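Local coordinates for suppressor protein MPT5 (PDB 5BZ1), which binds the 3'-UTR of target mRNAs through its Pumilio-homology domain, the part described here, and regulates their expression after transcription, at residues A[189-192]-A[193-196]; A[164-167]-A[168-171]; A[23-26]-A[27-31]; A[45-48]-A[49-52]. All coordinates share one frame; numbering follows the deposited sequence.

Contact 1: residues A[189-192]-A[193-196]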
loop_
_atom_site.group_PDB
_atom_site.type_symbol
_atom_site.label_atom_id
_atom_site.label_comp_id
_atom_site.label_asym_id
_atom_site.label_seq_id
_atom_site.Cartn_x
_atom_site.Cartn_y
_atom_site.Cartn_z
ATOM N N VAL A 189 -5.419 6.412 -1.448
ATOM C CA VAL A 189 -5.808 7.667 -2.099
ATOM C C VAL A 189 -6.725 7.512 -3.318
ATOM O O VAL A 189 -7.369 8.475 -3.728
ATOM C CB VAL A 189 -4.570 8.498 -2.531
ATOM C CG1 VAL A 189 -3.729 8.891 -1.330
ATOM C CG2 VAL A 189 -3.742 7.721 -3.538
ATOM N N CYS A 190 -6.779 6.319 -3.904
ATOM C CA CYS A 190 -7.541 6.125 -5.138
ATOM C C CYS A 190 -9.053 6.102 -4.890
ATOM O O CYS A 190 -9.495 6.038 -3.741
ATOM C CB CYS A 190 -7.087 4.860 -5.869
ATOM S SG CYS A 190 -7.516 3.320 -5.031
ATOM N N THR A 191 -9.842 6.170 -5.963
ATOM C CA THR A 191 -11.300 6.239 -5.838
ATOM C C THR A 191 -11.899 4.907 -5.396
ATOM O O THR A 191 -11.279 3.856 -5.555
ATOM C CB THR A 191 -11.976 6.674 -7.155
ATOM O OG1 THR A 191 -12.129 5.543 -8.024
ATOM C CG2 THR A 191 -11.152 7.749 -7.851
ATOM N N LEU A 192 -13.109 4.962 -4.847
ATOM C CA LEU A 192 -13.785 3.764 -4.360
ATOM C C LEU A 192 -13.924 2.721 -5.470
ATOM O O LEU A 192 -13.649 1.538 -5.258
ATOM C CB LEU A 192 -15.154 4.123 -3.779
ATOM C CG LEU A 192 -15.842 3.070 -2.912
ATOM C CD1 LEU A 192 -14.823 2.327 -2.066
ATOM C CD2 LEU A 192 -16.885 3.722 -2.023
ATOM N N GLN A 193 -14.319 3.172 -6.658
ATOM C CA GLN A 193 -14.507 2.277 -7.797
ATOM C C GLN A 193 -13.195 1.656 -8.281
ATOM O O GLN A 193 -13.188 0.541 -8.808
ATOM C CB GLN A 193 -15.243 2.993 -8.934
ATOM C CG GLN A 193 -16.751 3.110 -8.688
ATOM C CD GLN A 193 -17.472 3.909 -9.756
ATOM O OE1 GLN A 193 -16.906 4.820 -10.359
ATOM N NE2 GLN A 193 -18.734 3.570 -9.994
ATOM N N GLN A 194 -12.091 2.376 -8.097
ATOM C CA GLN A 194 -10.772 1.827 -8.401
ATOM C C GLN A 194 -10.369 0.771 -7.368
ATOM O O GLN A 194 -9.720 -0.217 -7.707
ATOM C CB GLN A 194 -9.715 2.938 -8.482
ATOM C CG GLN A 194 -9.820 3.825 -9.735
ATOM C CD GLN A 194 -8.963 5.074 -9.637
ATOM O OE1 GLN A 194 -8.634 5.525 -8.540
ATOM N NE2 GLN A 194 -8.602 5.644 -10.784
ATOM N N ILE A 195 -10.753 0.987 -6.111
ATOM C CA ILE A 195 -10.512 0.002 -5.055
ATOM C C ILE A 195 -11.258 -1.299 -5.358
ATOM O O ILE A 195 -10.716 -2.394 -5.177
ATOM C CB ILE A 195 -10.945 0.534 -3.669
ATOM C CG1 ILE A 195 -10.128 1.765 -3.279
ATOM C CG2 ILE A 195 -10.803 -0.542 -2.597
ATOM C CD1 ILE A 195 -10.562 2.400 -1.968
ATOM N N PHE A 196 -12.503 -1.165 -5.813
ATOM C CA PHE A 196 -13.341 -2.309 -6.174
ATOM C C PHE A 196 -12.681 -3.205 -7.214
ATOM O O PHE A 196 -12.610 -4.422 -7.033
ATOM C CB PHE A 196 -14.693 -1.837 -6.713
ATOM C CG PHE A 196 -15.655 -1.395 -5.650
ATOM C CD1 PHE A 196 -15.401 -1.650 -4.310
ATOM C CD2 PHE A 196 -16.827 -0.732 -5.993
ATOM C CE1 PHE A 196 -16.290 -1.246 -3.330
ATOM C CE2 PHE A 196 -17.720 -0.325 -5.017
ATOM C CZ PHE A 196 -17.449 -0.584 -3.684
#
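T191 and Q194 exchange hydrogen bonds. The backbone N of Q194 donates to T191 OG1 at 3.2 Å. In return the backbone N of T191 donates to Q194 OE1 at 2.9 Å, nearly straight, with the donor tilted 29° from the carbonyl plane of the amide. The T191 hydroxyl can cap because OG1 sits between the backbone N and the carbonyl carbon (chi1 83°), turned over the first turn of the helix. Q194 bends back beside its own N (chi1 -72°) and then runs extended, so that its CG passes T191 OG1 at 3.3 Å and OE1 also meets C190 CB. This reciprocal pair is a capping box, with T191 as N-cap of helix 192-204 in the fifth Pumilio repeat. The other amide atom of Q194, NE2, donates to P154 O and ties the cap to the loop between helices 141-151 and 158-165. With an alanine in place of Q194, the N-H of T191 and P154 O would probably both lose their amide partner. Behind the cap the regular backbone bonds begin, from I195 N to T191 O and from F196 N to L192 O, both 3.0 Å. Apolar contacts complete the turn: C190 SG touches I195 CG1 at 3.5 Å, and L192 CD1 reaches F196 CE1 at 4.1 Å, while L192 O stands over one face of that ring, toward its rim.

Contact 2: residues A[164-167]-A[168-171]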
loop_
_atom_site.group_PDB
_atom_site.type_symbol
_atom_site.label_atom_id
_atom_site.label_comp_id
_atom_site.label_asym_id
_atom_site.label_seq_id
_atom_site.Cartn_x
_atom_site.Cartn_y
_atom_site.Cartn_z
ATOM N N ILE A 164 -2.265 -3.561 -12.717
ATOM C CA ILE A 164 -2.554 -4.369 -11.538
ATOM C C ILE A 164 -3.598 -5.449 -11.802
ATOM O O ILE A 164 -3.417 -6.603 -11.404
ATOM C CB ILE A 164 -3.018 -3.484 -10.365
ATOM C CG1 ILE A 164 -1.866 -2.612 -9.878
ATOM C CG2 ILE A 164 -3.544 -4.327 -9.212
ATOM C CD1 ILE A 164 -2.272 -1.587 -8.861
ATOM N N VAL A 165 -4.688 -5.078 -12.469
ATOM C CA VAL A 165 -5.807 -6.003 -12.663
ATOM C C VAL A 165 -5.624 -6.953 -13.848
ATOM O O VAL A 165 -6.440 -7.853 -14.055
ATOM C CB VAL A 165 -7.157 -5.262 -12.813
ATOM C CG1 VAL A 165 -7.365 -4.297 -11.660
ATOM C CG2 VAL A 165 -7.220 -4.522 -14.148
ATOM N N GLU A 166 -4.563 -6.750 -14.623
ATOM C CA GLU A 166 -4.294 -7.608 -15.773
ATOM C C GLU A 166 -3.899 -9.016 -15.327
ATOM O O GLU A 166 -2.886 -9.195 -14.642
ATOM C CB GLU A 166 -3.191 -7.007 -16.649
ATOM C CG GLU A 166 -2.856 -7.820 -17.893
ATOM C CD GLU A 166 -3.912 -7.710 -18.980
ATOM O OE1 GLU A 166 -4.810 -6.849 -18.862
ATOM O OE2 GLU A 166 -3.842 -8.485 -19.959
ATOM N N GLN A 167 -4.713 -10.001 -15.706
ATOM C CA GLN A 167 -4.451 -11.413 -15.403
ATOM C C GLN A 167 -4.159 -11.672 -13.922
ATOM O O GLN A 167 -5.026 -11.464 -13.073
ATOM C CB GLN A 167 -3.332 -11.954 -16.302
ATOM C CG GLN A 167 -3.772 -12.174 -17.750
ATOM C CD GLN A 167 -2.617 -12.185 -18.735
ATOM O OE1 GLN A 167 -1.699 -12.997 -18.630
ATOM N NE2 GLN A 167 -2.660 -11.276 -19.704
ATOM N N ASN A 168 -2.942 -12.115 -13.613
ATOM C CA ASN A 168 -2.568 -12.406 -12.230
ATOM C C ASN A 168 -1.493 -11.461 -11.680
ATOM O O ASN A 168 -0.770 -11.812 -10.742
ATOM C CB ASN A 168 -2.106 -13.858 -12.084
ATOM C CG ASN A 168 -0.800 -14.128 -12.804
ATOM O OD1 ASN A 168 -0.528 -13.554 -13.859
ATOM N ND2 ASN A 168 0.021 -15.001 -12.232
ATOM N N ASN A 169 -1.396 -10.267 -12.258
ATOM C CA ASN A 169 -0.428 -9.276 -11.803
ATOM C C ASN A 169 -0.628 -8.868 -10.339
ATOM O O ASN A 169 0.301 -8.375 -9.701
ATOM C CB ASN A 169 -0.448 -8.037 -12.706
ATOM C CG ASN A 169 0.053 -8.325 -14.114
ATOM O OD1 ASN A 169 0.601 -9.391 -14.386
ATOM N ND2 ASN A 169 -0.122 -7.362 -15.012
ATOM N N ILE A 170 -1.835 -9.062 -9.812
ATOM C CA ILE A 170 -2.098 -8.758 -8.406
ATOM C C ILE A 170 -1.176 -9.573 -7.493
ATOM O O ILE A 170 -0.744 -9.092 -6.445
ATOM C CB ILE A 170 -3.589 -8.972 -8.021
ATOM C CG1 ILE A 170 -3.862 -8.465 -6.603
ATOM C CG2 ILE A 170 -3.993 -10.439 -8.135
ATOM C CD1 ILE A 170 -3.594 -6.981 -6.428
ATOM N N ILE A 171 -0.852 -10.794 -7.916
ATOM C CA ILE A 171 0.087 -11.639 -7.186
ATOM C C ILE A 171 1.506 -11.069 -7.284
ATOM O O ILE A 171 2.169 -10.834 -6.268
ATOM C CB ILE A 171 0.085 -13.078 -7.729
ATOM C CG1 ILE A 171 -1.304 -13.702 -7.600
ATOM C CG2 ILE A 171 1.113 -13.932 -6.988
ATOM C CD1 ILE A 171 -1.653 -14.093 -6.179
HETATM O O HOH W 1 -4.157 -9.225 -11.270
#
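N168 follows Q167 in a tight reversal and occupies the N-cap position of helix 169-174, although its side chain makes no capping bond; it touches F205 instead. N169 carries the closure. Its backbone N donates to E166 O at 3.0 Å, nearly straight at 165°, and this bond closes a type II' beta turn from E166 to N169 that joins helix 158-165 to helix 169-174 within the fifth Pumilio repeat. The N169 amide stands beside its own backbone N (chi1 -67°), alongside the E166 side chain and pointing the same way, with ND2 3.5 Å from E166 CB; that ND2 donates to A163 O, which fixes the amide against the end of the preceding helix. The E166 carboxylate in turn accepts from Q167 NE2 at OE2, on the anti side and out of its plane. At I170 a water takes over: it accepts from I170 N at 2.7 Å and donates to both I164 O and Q167 O, filling in where the direct approach of I170 N to I164 O has a poor angle. The I170 side chain crosses that of I164, CD1 to CG2 at 3.8 Å, and both pack on L183 of helix 179-189.

Contact 3: residues A[23-26]-A[27-31]. With nucleotides of chain B.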
loop_
_atom_site.group_PDB
_atom_site.type_symbol
_atom_site.label_atom_id
_atom_site.label_comp_id
_atom_site.label_asym_id
_atom_site.label_seq_id
_atom_site.Cartn_x
_atom_site.Cartn_y
_atom_site.Cartn_z
ATOM N N PHE A 23 32.017 19.654 -10.819
ATOM C CA PHE A 23 32.220 21.022 -10.375
ATOM C C PHE A 23 31.644 22.041 -11.356
ATOM O O PHE A 23 31.264 23.142 -10.959
ATOM C CB PHE A 23 33.698 21.267 -10.074
ATOM C CG PHE A 23 34.219 20.421 -8.948
ATOM C CD1 PHE A 23 34.155 20.876 -7.640
ATOM C CD2 PHE A 23 34.741 19.159 -9.193
ATOM C CE1 PHE A 23 34.619 20.098 -6.595
ATOM C CE2 PHE A 23 35.208 18.373 -8.152
ATOM C CZ PHE A 23 35.147 18.844 -6.852
ATOM N N GLY A 24 31.558 21.665 -12.629
ATOM C CA GLY A 24 30.862 22.492 -13.596
ATOM C C GLY A 24 29.390 22.563 -13.233
ATOM O O GLY A 24 28.764 23.625 -13.301
ATOM N N CYS A 25 28.843 21.422 -12.823
ATOM C CA CYS A 25 27.435 21.328 -12.461
ATOM C C CYS A 25 27.111 22.103 -11.183
ATOM O O CYS A 25 26.095 22.801 -11.116
ATOM C CB CYS A 25 27.035 19.865 -12.296
ATOM S SG CYS A 25 25.274 19.628 -12.105
ATOM N N ARG A 26 27.968 21.969 -10.173
ATOM C CA ARG A 26 27.815 22.734 -8.939
ATOM C C ARG A 26 27.900 24.234 -9.210
ATOM O O ARG A 26 27.210 25.029 -8.571
ATOM C CB ARG A 26 28.876 22.331 -7.912
ATOM C CG ARG A 26 28.751 20.901 -7.408
ATOM C CD ARG A 26 29.781 20.598 -6.330
ATOM N NE ARG A 26 29.554 19.294 -5.713
ATOM C CZ ARG A 26 28.671 19.073 -4.743
ATOM N NH1 ARG A 26 27.926 20.068 -4.279
ATOM N NH2 ARG A 26 28.529 17.856 -4.237
ATOM N N PHE A 27 28.750 24.609 -10.161
ATOM C CA PHE A 27 28.907 26.002 -10.564
ATOM C C PHE A 27 27.619 26.535 -11.189
ATOM O O PHE A 27 27.178 27.636 -10.869
ATOM C CB PHE A 27 30.084 26.141 -11.538
ATOM C CG PHE A 27 30.204 27.503 -12.175
ATOM C CD1 PHE A 27 30.719 28.580 -11.465
ATOM C CD2 PHE A 27 29.822 27.700 -13.497
ATOM C CE1 PHE A 27 30.839 29.835 -12.060
ATOM C CE2 PHE A 27 29.937 28.948 -14.096
ATOM C CZ PHE A 27 30.445 30.017 -13.375
ATOM N N LEU A 28 27.011 25.747 -12.073
ATOM C CA LEU A 28 25.772 26.157 -12.729
ATOM C C LEU A 28 24.614 26.269 -11.734
ATOM O O LEU A 28 23.755 27.144 -11.862
ATOM C CB LEU A 28 25.417 25.193 -13.861
ATOM C CG LEU A 28 26.426 25.121 -15.006
ATOM C CD1 LEU A 28 25.991 24.102 -16.052
ATOM C CD2 LEU A 28 26.615 26.490 -15.638
ATOM N N GLN A 29 24.601 25.381 -10.744
ATOM C CA GLN A 29 23.584 25.412 -9.702
ATOM C C GLN A 29 23.710 26.668 -8.847
ATOM O O GLN A 29 22.707 27.287 -8.491
ATOM C CB GLN A 29 23.685 24.167 -8.821
ATOM C CG GLN A 29 23.335 22.869 -9.535
ATOM C CD GLN A 29 23.652 21.650 -8.698
ATOM O OE1 GLN A 29 23.143 21.496 -7.589
ATOM N NE2 GLN A 29 24.505 20.777 -9.224
ATOM N N LYS A 30 24.944 27.036 -8.519
ATOM C CA LYS A 30 25.208 28.253 -7.757
ATOM C C LYS A 30 24.756 29.486 -8.535
ATOM O O LYS A 30 24.222 30.435 -7.959
ATOM C CB LYS A 30 26.696 28.361 -7.411
ATOM C CG LYS A 30 27.070 29.639 -6.679
ATOM C CD LYS A 30 28.557 29.686 -6.349
ATOM C CE LYS A 30 28.910 30.953 -5.583
ATOM N NZ LYS A 30 30.358 31.021 -5.245
ATOM N N LYS A 31 24.966 29.461 -9.847
ATOM C CA LYS A 31 24.555 30.562 -10.711
ATOM C C LYS A 31 23.033 30.685 -10.754
ATOM O O LYS A 31 22.494 31.793 -10.743
ATOM C CB LYS A 31 25.115 30.367 -12.119
ATOM C CG LYS A 31 26.010 31.500 -12.588
ATOM C CD LYS A 31 27.089 31.802 -11.562
ATOM C CE LYS A 31 27.935 32.988 -11.988
ATOM N NZ LYS A 31 28.985 33.294 -10.981
ATOM P P A B 10 26.774 10.664 -3.169
ATOM O OP1 A B 10 27.982 10.008 -2.608
ATOM O OP2 A B 10 25.822 11.353 -2.262
ATOM O "O5'" A B 10 27.268 11.700 -4.272
ATOM C "C5'" A B 10 27.829 11.242 -5.497
ATOM C "C4'" A B 10 28.668 12.300 -6.166
ATOM O "O4'" A B 10 27.816 13.406 -6.577
ATOM C "C3'" A B 10 29.769 12.909 -5.297
ATOM O "O3'" A B 10 30.902 13.203 -6.113
ATOM C "C2'" A B 10 29.137 14.214 -4.821
ATOM O "O2'" A B 10 30.061 15.217 -4.452
ATOM C "C1'" A B 10 28.324 14.615 -6.047
ATOM N N9 A B 10 27.208 15.527 -5.771
ATOM C C8 A B 10 26.355 15.549 -4.696
ATOM N N7 A B 10 25.465 16.508 -4.755
ATOM C C5 A B 10 25.747 17.169 -5.945
ATOM C C6 A B 10 25.164 18.281 -6.588
ATOM N N6 A B 10 24.121 18.961 -6.104
ATOM N N1 A B 10 25.698 18.676 -7.767
ATOM C C2 A B 10 26.742 18.000 -8.263
ATOM N N3 A B 10 27.374 16.944 -7.753
ATOM C C4 A B 10 26.823 16.573 -6.581
#
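The guanidinium of R26 lies with one face against the adenine of nucleotide 10 of chain B, offset toward the rim, its CZ 3.6 Å from C4 of the base. At its edge, in the plane of the group, NH2 donates to O2' of the same nucleotide at 3.1 Å, so one side chain holds both base and ribose. The F27 ring has G24 O at its edge, near its plane. The amide of Q29 meets the rim of the adenine: NE2 donates to N1 of the base at 2.8 Å, while OE1 accepts from its N6 at 3.1 Å along an almost straight line, 174°. Two bonds of opposite polarity read the Watson-Crick edge (N1 and N6) of the adenine and fix which way round the amide is turned. This is the Pumilio mode of recognition, in which side chains of one helix of a repeat, here helix 22-32 of the first, contact a single base by edge and by stacking. R26 gets there by leaving the helix beside its own N (chi1 -66°) and running extended from CG to NE; CG itself touches C2 of the base. Without the guanidinium, as with an alanine here, that face of the adenine would probably lose its stacking partner and the ribose O2' this donor. Q29 NE2 has a second, weak bond back to C25 O and lies 3.2 Å from C25 SG, so the recognition amide rests on the preceding helical turn. The L28 side chain packs on Y15 and L18, while C25 and L28 both touch L65 of helix 62-69.

Contact 4: residues A[45-48]-A[49-52]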
loop_
_atom_site.group_PDB
_atom_site.type_symbol
_atom_site.label_atom_id
_atom_site.label_comp_id
_atom_site.label_asym_id
_atom_site.label_seq_id
_atom_site.Cartn_x
_atom_site.Cartn_y
_atom_site.Cartn_z
ATOM N N MET A 45 21.713 28.396 -20.672
ATOM C CA MET A 45 21.915 26.975 -20.423
ATOM C C MET A 45 20.882 26.127 -21.164
ATOM O O MET A 45 21.224 25.131 -21.809
ATOM C CB MET A 45 21.792 26.734 -18.920
ATOM C CG MET A 45 22.024 25.339 -18.433
ATOM S SD MET A 45 21.492 25.257 -16.712
ATOM C CE MET A 45 22.327 26.683 -16.013
ATOM N N TYR A 46 19.622 26.544 -21.067
ATOM C CA TYR A 46 18.493 25.789 -21.598
ATOM C C TYR A 46 18.627 25.501 -23.089
ATOM O O TYR A 46 18.462 24.360 -23.522
ATOM C CB TYR A 46 17.186 26.543 -21.333
ATOM C CG TYR A 46 15.943 25.745 -21.649
ATOM C CD1 TYR A 46 15.354 24.940 -20.685
ATOM C CD2 TYR A 46 15.357 25.797 -22.907
ATOM C CE1 TYR A 46 14.223 24.207 -20.963
ATOM C CE2 TYR A 46 14.224 25.064 -23.197
ATOM C CZ TYR A 46 13.662 24.271 -22.218
ATOM O OH TYR A 46 12.533 23.534 -22.491
ATOM N N GLU A 47 18.919 26.536 -23.869
ATOM C CA GLU A 47 18.998 26.400 -25.320
ATOM C C GLU A 47 20.111 25.454 -25.765
ATOM O O GLU A 47 19.997 24.795 -26.800
ATOM C CB GLU A 47 19.172 27.771 -25.978
ATOM C CG GLU A 47 17.967 28.681 -25.816
ATOM C CD GLU A 47 16.704 28.084 -26.409
ATOM O OE1 GLU A 47 16.792 27.443 -27.477
ATOM O OE2 GLU A 47 15.626 28.251 -25.802
ATOM N N GLN A 48 21.179 25.385 -24.976
ATOM C CA GLN A 48 22.322 24.542 -25.316
ATOM C C GLN A 48 22.172 23.090 -24.856
ATOM O O GLN A 48 22.718 22.181 -25.478
ATOM C CB GLN A 48 23.625 25.142 -24.771
ATOM C CG GLN A 48 24.071 26.434 -25.476
ATOM C CD GLN A 48 25.454 26.893 -25.040
ATOM O OE1 GLN A 48 26.223 26.126 -24.457
ATOM N NE2 GLN A 48 25.777 28.151 -25.323
ATOM N N ILE A 49 21.431 22.868 -23.775
ATOM C CA ILE A 49 21.329 21.523 -23.209
ATOM C C ILE A 49 20.052 20.779 -23.615
ATOM O O ILE A 49 19.945 19.572 -23.401
ATOM C CB ILE A 49 21.453 21.532 -21.666
ATOM C CG1 ILE A 49 20.198 22.124 -21.020
ATOM C CG2 ILE A 49 22.712 22.285 -21.230
ATOM C CD1 ILE A 49 20.233 22.109 -19.502
ATOM N N LYS A 50 19.094 21.494 -24.202
ATOM C CA LYS A 50 17.817 20.881 -24.590
ATOM C C LYS A 50 17.882 19.651 -25.526
ATOM O O LYS A 50 17.034 18.765 -25.418
ATOM C CB LYS A 50 16.806 21.929 -25.092
ATOM C CG LYS A 50 17.232 22.752 -26.299
ATOM C CD LYS A 50 16.131 23.732 -26.688
ATOM C CE LYS A 50 16.391 24.345 -28.056
ATOM N NZ LYS A 50 15.333 25.325 -28.433
ATOM N N PRO A 51 18.881 19.577 -26.433
ATOM C CA PRO A 51 18.943 18.323 -27.194
ATOM C C PRO A 51 19.420 17.152 -26.337
ATOM O O PRO A 51 19.329 16.008 -26.785
ATOM C CB PRO A 51 19.996 18.614 -28.275
ATOM C CG PRO A 51 20.076 20.109 -28.359
ATOM C CD PRO A 51 19.809 20.591 -26.972
ATOM N N PHE A 52 19.922 17.436 -25.136
ATOM C CA PHE A 52 20.539 16.418 -24.290
ATOM C C PHE A 52 19.759 16.154 -23.004
ATOM O O PHE A 52 20.307 15.595 -22.050
ATOM C CB PHE A 52 21.966 16.836 -23.920
ATOM C CG PHE A 52 22.840 17.152 -25.101
ATOM C CD1 PHE A 52 23.595 16.159 -25.702
ATOM C CD2 PHE A 52 22.922 18.445 -25.596
ATOM C CE1 PHE A 52 24.409 16.444 -26.787
ATOM C CE2 PHE A 52 23.735 18.740 -26.680
ATOM C CZ PHE A 52 24.478 17.738 -27.276
HETATM O O HOH W 2 13.635 26.772 -26.174
#
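I49 N donates to M45 O at 3.0 Å and, weakly, to Y46 O, which also takes a weak bond from K50 N, as the helical backbone gives way to a short 3-10 segment at K50 and P51. E47 and K50 carry the polar contact. Their side chains lie side by side and point the same way, and K50 NZ meets E47 OE1 at 2.7 Å in a salt bridge on the syn side of the carboxylate, 22° out of its plane. K50 reaches back because CG sits between its N and its carbonyl carbon (chi1 59°) and the rest of the chain is extended; E47 bends at chi2 to meet it. A water bridges the pair a second time, donating to E47 OE2 and accepting from K50 NZ at 3.2 Å, so both carboxylate oxygens are engaged. Along the same lysine, CD passes Y46 CE2 at 4.2 Å, the two side chains crossing at about a right angle. The apolar side is formed by I49, whose CD1 packs on M45 CG at 3.8 Å while CG1 and CG2 each come within 3.3 Å of M45 O. Past the turn, Q48 O lies at the edge of the F52 ring, in its plane, 3.7 Å from CD2. The stretch ends helix 38-49 and leads into helix 53-57, passing from the first Pumilio repeat to the second. M45 and I49 face Y15 of helix 15-19 and L69 of helix 62-69, while Y46 sets its ring edge-to-face with F53 and bonds through OH to Q77 O of helix 75-85.

From the N terminus, contact 3 comes first, inside helix 22-32 on the RNA-binding side of the first Pumilio repeat. Contact 4 follows at the end of helix 38-49, where the chain turns into the second repeat; the two touch through L28 CB and M45 CE, 4.1 Å apart. Contacts 2 and 1 come much later, both in the fifth repeat: contact 2 closes the tight turn between helices 158-165 and 169-174, and contact 1 caps the start of helix 192-204 after the short connection from helix 179-189. Their centres are about 16 Å apart, without touching. All four are local and in series, so none nests in or crosses another.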